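Local coordinates for uncharacterized protein (Pyrococcus abyssi, PDB 5IFF) that probably acts as a restriction DNA glycosylase that removes adenine from its recognition sequence, and is held here on nonspecific double-stranded DNA, at residues 60-65 / 196-201; 66-71 / 210-215; 73-78 / 189-194. The protein carries 2 engineered substitutions. All coordinates share one frame; numbering follows the deposited sequence.

Interaction 1 of 3, residues 60-65 / 196-201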
loop_
_atom_site.group_PDB
_atom_site.type_symbol
_atom_site.label_atom_id
_atom_site.label_comp_id
_atom_site.label_asym_id
_atom_site.label_seq_id
_atom_site.Cartn_x
_atom_site.Cartn_y
_atom_site.Cartn_z
ATOM N N ILE A 60 -13.986 -7.644 -14.336
ATOM C CA ILE A 60 -13.538 -7.259 -15.654
ATOM C C ILE A 60 -13.855 -5.769 -15.936
ATOM O O ILE A 60 -14.811 -5.201 -15.385
ATOM C CB ILE A 60 -14.167 -8.161 -16.720
ATOM C CG1 ILE A 60 -13.489 -7.968 -18.078
ATOM C CG2 ILE A 60 -15.702 -7.928 -16.809
ATOM C CD1 ILE A 60 -13.957 -9.033 -19.126
ATOM N N SER A 61 -13.017 -5.140 -16.760
ATOM C CA SER A 61 -13.133 -3.691 -17.036
ATOM C C SER A 61 -13.253 -3.478 -18.549
ATOM O O SER A 61 -13.066 -4.426 -19.312
ATOM C CB SER A 61 -11.909 -2.918 -16.504
ATOM O OG SER A 61 -11.798 -3.032 -15.108
ATOM N N TYR A 62 -13.529 -2.240 -18.989
ATOM C CA TYR A 62 -13.546 -1.983 -20.452
ATOM C C TYR A 62 -12.583 -0.818 -20.812
ATOM O O TYR A 62 -12.388 -0.498 -21.975
ATOM C CB TYR A 62 -14.983 -1.699 -20.935
ATOM C CG TYR A 62 -15.733 -0.626 -20.150
ATOM C CD1 TYR A 62 -15.425 0.717 -20.312
ATOM C CD2 TYR A 62 -16.747 -0.970 -19.241
ATOM C CE1 TYR A 62 -16.093 1.737 -19.582
ATOM C CE2 TYR A 62 -17.433 0.024 -18.500
ATOM C CZ TYR A 62 -17.107 1.378 -18.692
ATOM O OH TYR A 62 -17.730 2.375 -17.990
ATOM N N ALA A 63 -11.962 -0.196 -19.807
ATOM C CA ALA A 63 -11.032 0.898 -20.064
ATOM C C ALA A 63 -9.929 0.879 -19.024
ATOM O O ALA A 63 -10.101 0.311 -17.926
ATOM C CB ALA A 63 -11.763 2.245 -20.073
ATOM N N ARG A 64 -8.772 1.402 -19.403
ATOM C CA ARG A 64 -7.637 1.571 -18.489
ATOM C C ARG A 64 -6.872 2.830 -18.901
ATOM O O ARG A 64 -6.557 3.009 -20.079
ATOM C CB ARG A 64 -6.705 0.346 -18.494
ATOM C CG ARG A 64 -5.488 0.565 -17.595
ATOM C CD ARG A 64 -4.707 -0.682 -17.260
ATOM N NE ARG A 64 -3.936 -1.169 -18.389
ATOM C CZ ARG A 64 -2.969 -2.068 -18.293
ATOM N NH1 ARG A 64 -2.647 -2.589 -17.115
ATOM N NH2 ARG A 64 -2.329 -2.453 -19.388
ATOM N N ASP A 65 -6.605 3.703 -17.931
ATOM C CA ASP A 65 -5.892 4.965 -18.166
ATOM C C ASP A 65 -6.673 5.810 -19.151
ATOM O O ASP A 65 -6.085 6.469 -19.983
ATOM C CB ASP A 65 -4.462 4.718 -18.693
ATOM C CG ASP A 65 -3.651 3.746 -17.812
ATOM O OD1 ASP A 65 -3.788 3.813 -16.577
ATOM O OD2 ASP A 65 -2.873 2.915 -18.350
ATOM N N LYS A 196 -24.003 -5.967 -22.053
ATOM C CA LYS A 196 -25.330 -5.711 -21.475
ATOM C C LYS A 196 -25.263 -5.511 -19.972
ATOM O O LYS A 196 -26.015 -4.675 -19.419
ATOM C CB LYS A 196 -26.278 -6.833 -21.787
ATOM C CG LYS A 196 -26.674 -6.833 -23.299
ATOM C CD LYS A 196 -27.439 -8.112 -23.677
ATOM C CE LYS A 196 -28.803 -8.101 -23.069
ATOM N NZ LYS A 196 -29.705 -9.013 -23.838
ATOM N N ALA A 197 -24.384 -6.268 -19.311
ATOM C CA ALA A 197 -24.173 -6.073 -17.863
ATOM C C ALA A 197 -23.740 -4.623 -17.548
ATOM O O ALA A 197 -24.287 -3.972 -16.643
ATOM C CB ALA A 197 -23.135 -7.092 -17.322
ATOM N N PHE A 198 -22.759 -4.100 -18.274
ATOM C CA PHE A 198 -22.314 -2.768 -18.003
ATOM C C PHE A 198 -23.418 -1.738 -18.309
ATOM O O PHE A 198 -23.553 -0.716 -17.604
ATOM C CB PHE A 198 -21.031 -2.469 -18.817
ATOM C CG PHE A 198 -19.779 -2.961 -18.153
ATOM C CD1 PHE A 198 -19.350 -2.371 -16.953
ATOM C CD2 PHE A 198 -19.035 -4.021 -18.687
ATOM C CE1 PHE A 198 -18.158 -2.802 -16.306
ATOM C CE2 PHE A 198 -17.859 -4.479 -18.043
ATOM C CZ PHE A 198 -17.421 -3.871 -16.860
ATOM N N ILE A 199 -24.194 -2.015 -19.357
ATOM C CA ILE A 199 -25.285 -1.149 -19.756
ATOM C C ILE A 199 -26.338 -1.031 -18.625
ATOM O O ILE A 199 -26.849 0.069 -18.397
ATOM C CB ILE A 199 -25.925 -1.656 -21.068
ATOM C CG1 ILE A 199 -25.031 -1.253 -22.240
ATOM C CG2 ILE A 199 -27.329 -1.089 -21.277
ATOM C CD1 ILE A 199 -25.440 -1.952 -23.537
ATOM N N ILE A 200 -26.624 -2.127 -17.906
ATOM C CA ILE A 200 -27.662 -2.061 -16.856
ATOM C C ILE A 200 -27.070 -1.734 -15.458
ATOM O O ILE A 200 -27.811 -1.464 -14.521
ATOM C CB ILE A 200 -28.477 -3.337 -16.765
ATOM C CG1 ILE A 200 -27.619 -4.518 -16.282
ATOM C CG2 ILE A 200 -29.163 -3.618 -18.105
ATOM C CD1 ILE A 200 -28.473 -5.659 -15.688
ATOM N N ALA A 201 -25.744 -1.681 -15.357
ATOM C CA ALA A 201 -25.092 -1.400 -14.063
ATOM C C ALA A 201 -25.279 0.037 -13.567
ATOM O O ALA A 201 -25.570 0.268 -12.365
ATOM C CB ALA A 201 -23.588 -1.717 -14.175
#

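Interaction 2 of 3, residues 66-71 / 210-215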
loop_
_atom_site.group_PDB
_atom_site.type_symbol
_atom_site.label_atom_id
_atom_site.label_comp_id
_atom_site.label_asym_id
_atom_site.label_seq_id
_atom_site.Cartn_x
_atom_site.Cartn_y
_atom_site.Cartn_z
ATOM N N GLY A 66 -7.998 5.751 -19.070
ATOM C CA GLY A 66 -8.888 6.483 -19.949
ATOM C C GLY A 66 -9.035 5.960 -21.375
ATOM O O GLY A 66 -9.741 6.560 -22.193
ATOM N N LYS A 67 -8.370 4.855 -21.686
ATOM C CA LYS A 67 -8.353 4.328 -23.051
ATOM C C LYS A 67 -9.181 3.034 -23.176
ATOM O O LYS A 67 -9.183 2.204 -22.276
ATOM C CB LYS A 67 -6.909 4.087 -23.492
ATOM C CG LYS A 67 -6.029 5.378 -23.543
ATOM C CD LYS A 67 -6.463 6.307 -24.675
ATOM C CE LYS A 67 -5.349 7.274 -25.126
ATOM N NZ LYS A 67 -5.020 8.302 -24.115
ATOM N N TYR A 68 -9.872 2.860 -24.294
ATOM C CA TYR A 68 -10.739 1.681 -24.451
ATOM C C TYR A 68 -10.041 0.613 -25.263
ATOM O O TYR A 68 -10.526 0.237 -26.317
ATOM C CB TYR A 68 -12.068 2.071 -25.104
ATOM C CG TYR A 68 -12.944 2.873 -24.180
ATOM C CD1 TYR A 68 -12.570 4.170 -23.766
ATOM C CD2 TYR A 68 -14.110 2.351 -23.699
ATOM C CE1 TYR A 68 -13.370 4.887 -22.891
ATOM C CE2 TYR A 68 -14.920 3.060 -22.847
ATOM C CZ TYR A 68 -14.556 4.310 -22.440
ATOM O OH TYR A 68 -15.378 4.975 -21.546
ATOM N N ASP A 69 -8.871 0.169 -24.807
ATOM C CA ASP A 69 -8.228 -1.003 -25.424
ATOM C C ASP A 69 -7.733 -1.959 -24.311
ATOM O O ASP A 69 -6.529 -2.185 -24.144
ATOM C CB ASP A 69 -7.073 -0.580 -26.335
ATOM C CG ASP A 69 -6.432 -1.763 -27.061
ATOM O OD1 ASP A 69 -7.128 -2.782 -27.289
ATOM O OD2 ASP A 69 -5.226 -1.662 -27.406
ATOM N N TYR A 70 -8.670 -2.454 -23.531
ATOM C CA TYR A 70 -8.317 -3.170 -22.294
ATOM C C TYR A 70 -9.398 -4.130 -21.931
ATOM O O TYR A 70 -10.566 -3.732 -21.871
ATOM C CB TYR A 70 -8.124 -2.171 -21.149
ATOM C CG TYR A 70 -7.737 -2.797 -19.792
ATOM C CD1 TYR A 70 -6.483 -3.405 -19.612
ATOM C CD2 TYR A 70 -8.606 -2.724 -18.689
ATOM C CE1 TYR A 70 -6.110 -3.947 -18.369
ATOM C CE2 TYR A 70 -8.236 -3.237 -17.433
ATOM C CZ TYR A 70 -7.009 -3.878 -17.288
ATOM O OH TYR A 70 -6.652 -4.395 -16.050
ATOM N N GLU A 71 -9.032 -5.393 -21.716
ATOM C CA GLU A 71 -9.972 -6.463 -21.366
ATOM C C GLU A 71 -11.215 -6.488 -22.274
ATOM O O GLU A 71 -11.099 -6.805 -23.445
ATOM C CB GLU A 71 -10.356 -6.345 -19.899
ATOM C CG GLU A 71 -9.122 -6.518 -19.002
ATOM C CD GLU A 71 -9.450 -6.658 -17.520
ATOM O OE1 GLU A 71 -10.477 -6.135 -17.027
ATOM O OE2 GLU A 71 -8.623 -7.270 -16.841
ATOM N N VAL A 210 -22.040 2.747 -24.810
ATOM C CA VAL A 210 -22.641 3.211 -26.086
ATOM C C VAL A 210 -21.664 4.013 -26.965
ATOM O O VAL A 210 -21.568 3.783 -28.169
ATOM C CB VAL A 210 -23.919 4.014 -25.777
ATOM C CG1 VAL A 210 -24.427 4.763 -26.994
ATOM C CG2 VAL A 210 -24.963 3.090 -25.237
ATOM N N LYS A 211 -20.929 4.947 -26.354
ATOM C CA LYS A 211 -19.901 5.712 -27.029
ATOM C C LYS A 211 -18.791 4.806 -27.621
ATOM O O LYS A 211 -18.318 5.023 -28.759
ATOM C CB LYS A 211 -19.323 6.735 -26.043
ATOM C CG LYS A 211 -18.232 7.601 -26.597
ATOM C CD LYS A 211 -17.948 8.812 -25.716
ATOM C CE LYS A 211 -16.895 9.728 -26.353
ATOM N NZ LYS A 211 -17.148 9.957 -27.807
ATOM N N PHE A 212 -18.382 3.830 -26.845
ATOM C CA PHE A 212 -17.400 2.836 -27.309
ATOM C C PHE A 212 -17.914 2.056 -28.534
ATOM O O PHE A 212 -17.222 1.949 -29.554
ATOM C CB PHE A 212 -17.076 1.853 -26.190
ATOM C CG PHE A 212 -16.287 0.654 -26.660
ATOM C CD1 PHE A 212 -15.032 0.819 -27.246
ATOM C CD2 PHE A 212 -16.828 -0.614 -26.550
ATOM C CE1 PHE A 212 -14.315 -0.293 -27.686
ATOM C CE2 PHE A 212 -16.117 -1.736 -26.987
ATOM C CZ PHE A 212 -14.871 -1.571 -27.548
ATOM N N LEU A 213 -19.114 1.496 -28.420
ATOM C CA LEU A 213 -19.686 0.757 -29.546
ATOM C C LEU A 213 -19.876 1.653 -30.754
ATOM O O LEU A 213 -19.511 1.286 -31.856
ATOM C CB LEU A 213 -21.029 0.116 -29.172
ATOM C CG LEU A 213 -20.917 -0.969 -28.090
ATOM C CD1 LEU A 213 -22.301 -1.431 -27.665
ATOM C CD2 LEU A 213 -20.051 -2.176 -28.624
ATOM N N ARG A 214 -20.425 2.857 -30.559
ATOM C CA ARG A 214 -20.529 3.780 -31.673
ATOM C C ARG A 214 -19.180 4.020 -32.336
ATOM O O ARG A 214 -19.117 4.178 -33.549
ATOM C CB ARG A 214 -21.153 5.143 -31.254
ATOM C CG ARG A 214 -22.637 5.012 -30.987
ATOM C CD ARG A 214 -23.185 6.294 -30.381
ATOM N NE ARG A 214 -24.602 6.239 -30.027
ATOM C CZ ARG A 214 -25.196 7.139 -29.233
ATOM N NH1 ARG A 214 -24.489 8.137 -28.660
ATOM N NH2 ARG A 214 -26.490 7.026 -28.993
ATOM N N SER A 215 -18.103 4.016 -31.557
ATOM C CA SER A 215 -16.794 4.366 -32.105
ATOM C C SER A 215 -16.210 3.202 -32.893
ATOM O O SER A 215 -15.417 3.423 -33.805
ATOM C CB SER A 215 -15.815 4.752 -30.992
ATOM O OG SER A 215 -15.358 3.606 -30.283
#

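Interaction 3 of 3, residues 73-78 / 189-194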
loop_
_atom_site.group_PDB
_atom_site.type_symbol
_atom_site.label_atom_id
_atom_site.label_comp_id
_atom_site.label_asym_id
_atom_site.label_seq_id
_atom_site.Cartn_x
_atom_site.Cartn_y
_atom_site.Cartn_z
ATOM N N SER A 73 -12.953 -4.193 -23.740
ATOM C CA SER A 73 -12.960 -3.391 -24.979
ATOM C C SER A 73 -11.993 -3.978 -26.013
ATOM O O SER A 73 -12.215 -3.858 -27.230
ATOM C CB SER A 73 -12.614 -1.896 -24.748
ATOM O OG SER A 73 -11.434 -1.679 -23.984
ATOM N N ARG A 74 -10.906 -4.592 -25.550
ATOM C CA ARG A 74 -9.990 -5.196 -26.509
ATOM C C ARG A 74 -10.629 -6.467 -27.115
ATOM O O ARG A 74 -10.478 -6.718 -28.329
ATOM C CB ARG A 74 -8.607 -5.486 -25.870
ATOM C CG ARG A 74 -7.659 -6.289 -26.816
ATOM C CD ARG A 74 -6.235 -6.424 -26.260
ATOM N NE ARG A 74 -5.479 -5.173 -26.377
ATOM C CZ ARG A 74 -4.169 -5.051 -26.153
ATOM N NH1 ARG A 74 -3.448 -6.103 -25.777
ATOM N NH2 ARG A 74 -3.579 -3.866 -26.294
ATOM N N MET A 75 -11.363 -7.239 -26.297
ATOM C CA MET A 75 -12.091 -8.389 -26.803
ATOM C C MET A 75 -13.042 -7.966 -27.930
ATOM O O MET A 75 -13.091 -8.563 -29.015
ATOM C CB MET A 75 -12.909 -9.034 -25.700
ATOM C CG MET A 75 -12.017 -9.739 -24.682
ATOM S SD MET A 75 -12.865 -10.095 -23.134
ATOM C CE MET A 75 -14.380 -10.736 -23.529
ATOM N N VAL A 76 -13.833 -6.967 -27.611
ATOM C CA VAL A 76 -14.896 -6.531 -28.527
ATOM C C VAL A 76 -14.326 -5.895 -29.793
ATOM O O VAL A 76 -14.802 -6.184 -30.896
ATOM C CB VAL A 76 -15.887 -5.552 -27.795
ATOM C CG1 VAL A 76 -16.867 -4.875 -28.775
ATOM C CG2 VAL A 76 -16.696 -6.377 -26.754
ATOM N N ARG A 77 -13.307 -5.053 -29.668
ATOM C CA ARG A 77 -12.768 -4.418 -30.873
ATOM C C ARG A 77 -12.167 -5.528 -31.762
ATOM O O ARG A 77 -12.350 -5.530 -32.988
ATOM C CB ARG A 77 -11.735 -3.333 -30.547
ATOM C CG ARG A 77 -11.240 -2.606 -31.808
ATOM C CD ARG A 77 -10.237 -1.494 -31.513
ATOM N NE ARG A 77 -10.830 -0.329 -30.847
ATOM C CZ ARG A 77 -10.699 -0.088 -29.549
ATOM N NH1 ARG A 77 -11.241 0.986 -29.011
ATOM N NH2 ARG A 77 -10.014 -0.939 -28.793
ATOM N N LEU A 78 -11.456 -6.480 -31.155
ATOM C CA LEU A 78 -10.877 -7.591 -31.947
ATOM C C LEU A 78 -11.990 -8.459 -32.527
ATOM O O LEU A 78 -11.902 -8.868 -33.692
ATOM C CB LEU A 78 -9.937 -8.472 -31.104
ATOM C CG LEU A 78 -8.546 -7.931 -30.777
ATOM C CD1 LEU A 78 -7.816 -8.959 -29.881
ATOM C CD2 LEU A 78 -7.743 -7.553 -32.045
ATOM N N ASP A 189 -21.524 -14.825 -27.149
ATOM C CA ASP A 189 -22.626 -14.442 -26.274
ATOM C C ASP A 189 -22.123 -13.882 -24.926
ATOM O O ASP A 189 -22.818 -13.104 -24.280
ATOM C CB ASP A 189 -23.599 -15.608 -26.039
ATOM C CG ASP A 189 -22.932 -16.822 -25.439
ATOM O OD1 ASP A 189 -21.695 -16.829 -25.334
ATOM O OD2 ASP A 189 -23.644 -17.787 -25.092
ATOM N N LEU A 190 -20.929 -14.280 -24.514
ATOM C CA LEU A 190 -20.371 -13.773 -23.277
ATOM C C LEU A 190 -20.014 -12.281 -23.465
ATOM O O LEU A 190 -20.122 -11.497 -22.566
ATOM C CB LEU A 190 -19.111 -14.501 -22.882
ATOM C CG LEU A 190 -18.431 -13.964 -21.625
ATOM C CD1 LEU A 190 -19.369 -14.028 -20.429
ATOM C CD2 LEU A 190 -17.082 -14.721 -21.319
ATOM N N MET A 191 -19.460 -11.949 -24.610
ATOM C CA MET A 191 -19.102 -10.558 -24.876
ATOM C C MET A 191 -20.371 -9.735 -24.943
ATOM O O MET A 191 -20.400 -8.612 -24.409
ATOM C CB MET A 191 -18.322 -10.424 -26.202
ATOM C CG MET A 191 -16.837 -10.932 -26.104
ATOM S SD MET A 191 -15.927 -10.773 -27.682
ATOM C CE MET A 191 -16.336 -12.387 -28.452
ATOM N N LYS A 192 -21.397 -10.280 -25.589
ATOM C CA LYS A 192 -22.670 -9.572 -25.614
ATOM C C LYS A 192 -23.230 -9.329 -24.211
ATOM O O LYS A 192 -23.652 -8.222 -23.881
ATOM C CB LYS A 192 -23.682 -10.336 -26.413
ATOM C CG LYS A 192 -23.303 -10.441 -27.905
ATOM C CD LYS A 192 -24.411 -11.285 -28.606
ATOM C CE LYS A 192 -24.167 -11.515 -30.094
ATOM N NZ LYS A 192 -25.113 -12.593 -30.662
ATOM N N GLU A 193 -23.250 -10.380 -23.400
ATOM C CA GLU A 193 -23.841 -10.235 -22.067
ATOM C C GLU A 193 -23.029 -9.397 -21.124
ATOM O O GLU A 193 -23.620 -8.814 -20.216
ATOM C CB GLU A 193 -24.111 -11.624 -21.443
ATOM C CG GLU A 193 -25.175 -12.461 -22.209
ATOM C CD GLU A 193 -26.552 -11.792 -22.262
ATOM O OE1 GLU A 193 -26.874 -10.960 -21.389
ATOM O OE2 GLU A 193 -27.342 -12.101 -23.168
ATOM N N LEU A 194 -21.695 -9.361 -21.277
ATOM C CA LEU A 194 -20.870 -8.516 -20.459
ATOM C C LEU A 194 -21.130 -7.021 -20.827
ATOM O O LEU A 194 -21.181 -6.158 -19.940
ATOM C CB LEU A 194 -19.371 -8.851 -20.613
ATOM C CG LEU A 194 -18.935 -10.107 -19.801
ATOM C CD1 LEU A 194 -17.494 -10.509 -20.257
ATOM C CD2 LEU A 194 -19.009 -9.747 -18.278
#

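Interaction 1 of 3, residues 60-65 / 196-201
F198 reaches out of helix 188-201 and puts one face of its ring against the ring edge of Y62, in the loop that follows strand 54-59. The pair is a T-shaped (edge-to-face) stack, with ring centroids 4.8 Å apart and planes at 86°.

Starting at CB, the F198 side chain leaves the helix with CG anti to its own carbonyl carbon (chi1 -84°), which carries the ring outward toward the loop. CG lies 3.8 Å from both Y62 CD2 and Y62 CE2. On one branch, CD1 makes the tightest touch of the ring pair, 3.4 Å to Y62 CE2, and CE1 follows at 3.7 Å from the same atom. The other branch, CD2 and CE2, runs past Y62 CD2, and F198 CE2 also meets the methyl I60 CG2 at 4.3 Å. At the tip, CZ points in its ring plane at the carbonyl oxygen of I60, with CZ and I60 O 3.3 Å apart.

Y62 CD2 stands 3.5 Å above the centre of the F198 face, so the tyrosine edge is aimed at the middle of the ring. The far end of Y62 is fixed separately, its OH hydrogen-bonded to D208 and H205. H205 also stacks edge-to-face with F198, tying both aromatics to the start of helix 203-216.

I60 lines the adenine-binding site, and V158, another residue of that site, lies beside F198. The arrangement is consistent with second-shell aromatic packing beside the adenine site, where a helix backs the loop at the end of a strand.

Interaction 2 of 3, residues 66-71 / 210-215
Y68 and F212 mark the nearest approach of the two backbones, their CA atoms 7.3 Å apart where the irregular chain of 66-71 passes beside a turn of helix 203-216. The contact is made by these two residues, almost entirely through their side chains.

F212 has CG anti to its backbone N (chi1 169°), which swings the ring off the helix toward the loop, and its CD1 comes to 3.9 Å from Y68 CB. In return, Y68 CD2 settles 3.9 Å from F212 CB. Each CB thus meets the other residue's ring obliquely. The planes are nearly parallel, at 19°, but slid so far apart that they barely overlap, with centroids 5.9 Å from each other.

Beyond Y68, the F212 ring packs on S73, V76 and R77 of helix 72-81. Were F212 cut back to an alanine, the ring would go, which is likely to leave Y68 CB without its aromatic neighbour and to open a gap beside S73, V76 and R77. The carbonyl of F212 accepts two bonds from S215, a weak one from its N and a 2.6 Å one from S215 OG to F212 O.

R77 hydrogen-bonds Y68 O, while D69 forms a salt bridge with R74. Together with E71 at the N-cap, this is a strand-to-helix connection whose last residues lead into helix 72-81, with helix 203-216 packed against it through F212.

Interaction 3 of 3, residues 73-78 / 189-194
V76 and M191 bring the two helices together, with their CA atoms 6.9 Å apart, the shortest such distance between 73-78 and 189-194. That spacing is filled by three apolar side chains: the two methionines, M75 and M191, and V76.

M191 is the partner in each of the close touches. Its chain runs straight out from CB through CG to the sulfur (chi2 180°), which lays the sulfur against the backbone of the other helix: M191 SD is 3.8 Å from M75 O and 4.3 Å from V76 N. It also touches the root of the neighbouring side chain, M75 CB, at 4.0 Å. Beyond the sulfur, a bend at chi3 (-89°) turns the methyl aside.

M75 comes the other way and crosses M191 at a slant. Its own bend at chi3 (45°) brings the terminal methyl in alongside the partner chain, where M75 CE meets M191 CG at 3.6 Å. V76 adds a looser touch nearer the helix, with V76 CG2 at 4.4 Å from M191 CB.

In the fold, this is helix-to-helix packing on top of beta structure. M75 and M191 both rest on V186 of strand 181-186, whereas L190 and L194 turn helix 188-201 onto strand 154-163 of the large antiparallel sheet, the curved sheet of the half-pipe fold. V76 reaches further, to F212 and I216 of helix 203-216, so helix 72-81 touches both of the last two helices of the chain.

The charged residues lie off this apolar seam. R74 makes a salt bridge with D69 in the preceding loop, and E193 makes one with K133. Toward the base site, the side chain of M75 comes within about 4 Å of that of I60, part of the adenine-binding site.

Interactions 1 and 3 are buried and share helix 188-201, interaction 1 using its C-terminal half and interaction 3 its N-terminal half; interaction 2 is only partly buried and lies farther from the chain's centre. Chemistry follows place: rings at right angles in 1, flexible methionines between helices in 3, slid rings nearer the surface in 2. Polar bonds link them to one another: S73 OG of interaction 3 binds Y62 O of interaction 1, and E71 of interaction 2 takes the amide of S61; an apolar touch, I60 CD1 on L194 CD1, also joins 1 and 3. Along the chain, interaction 3 is nested inside both other loops, while the segments of 1 and 2 alternate.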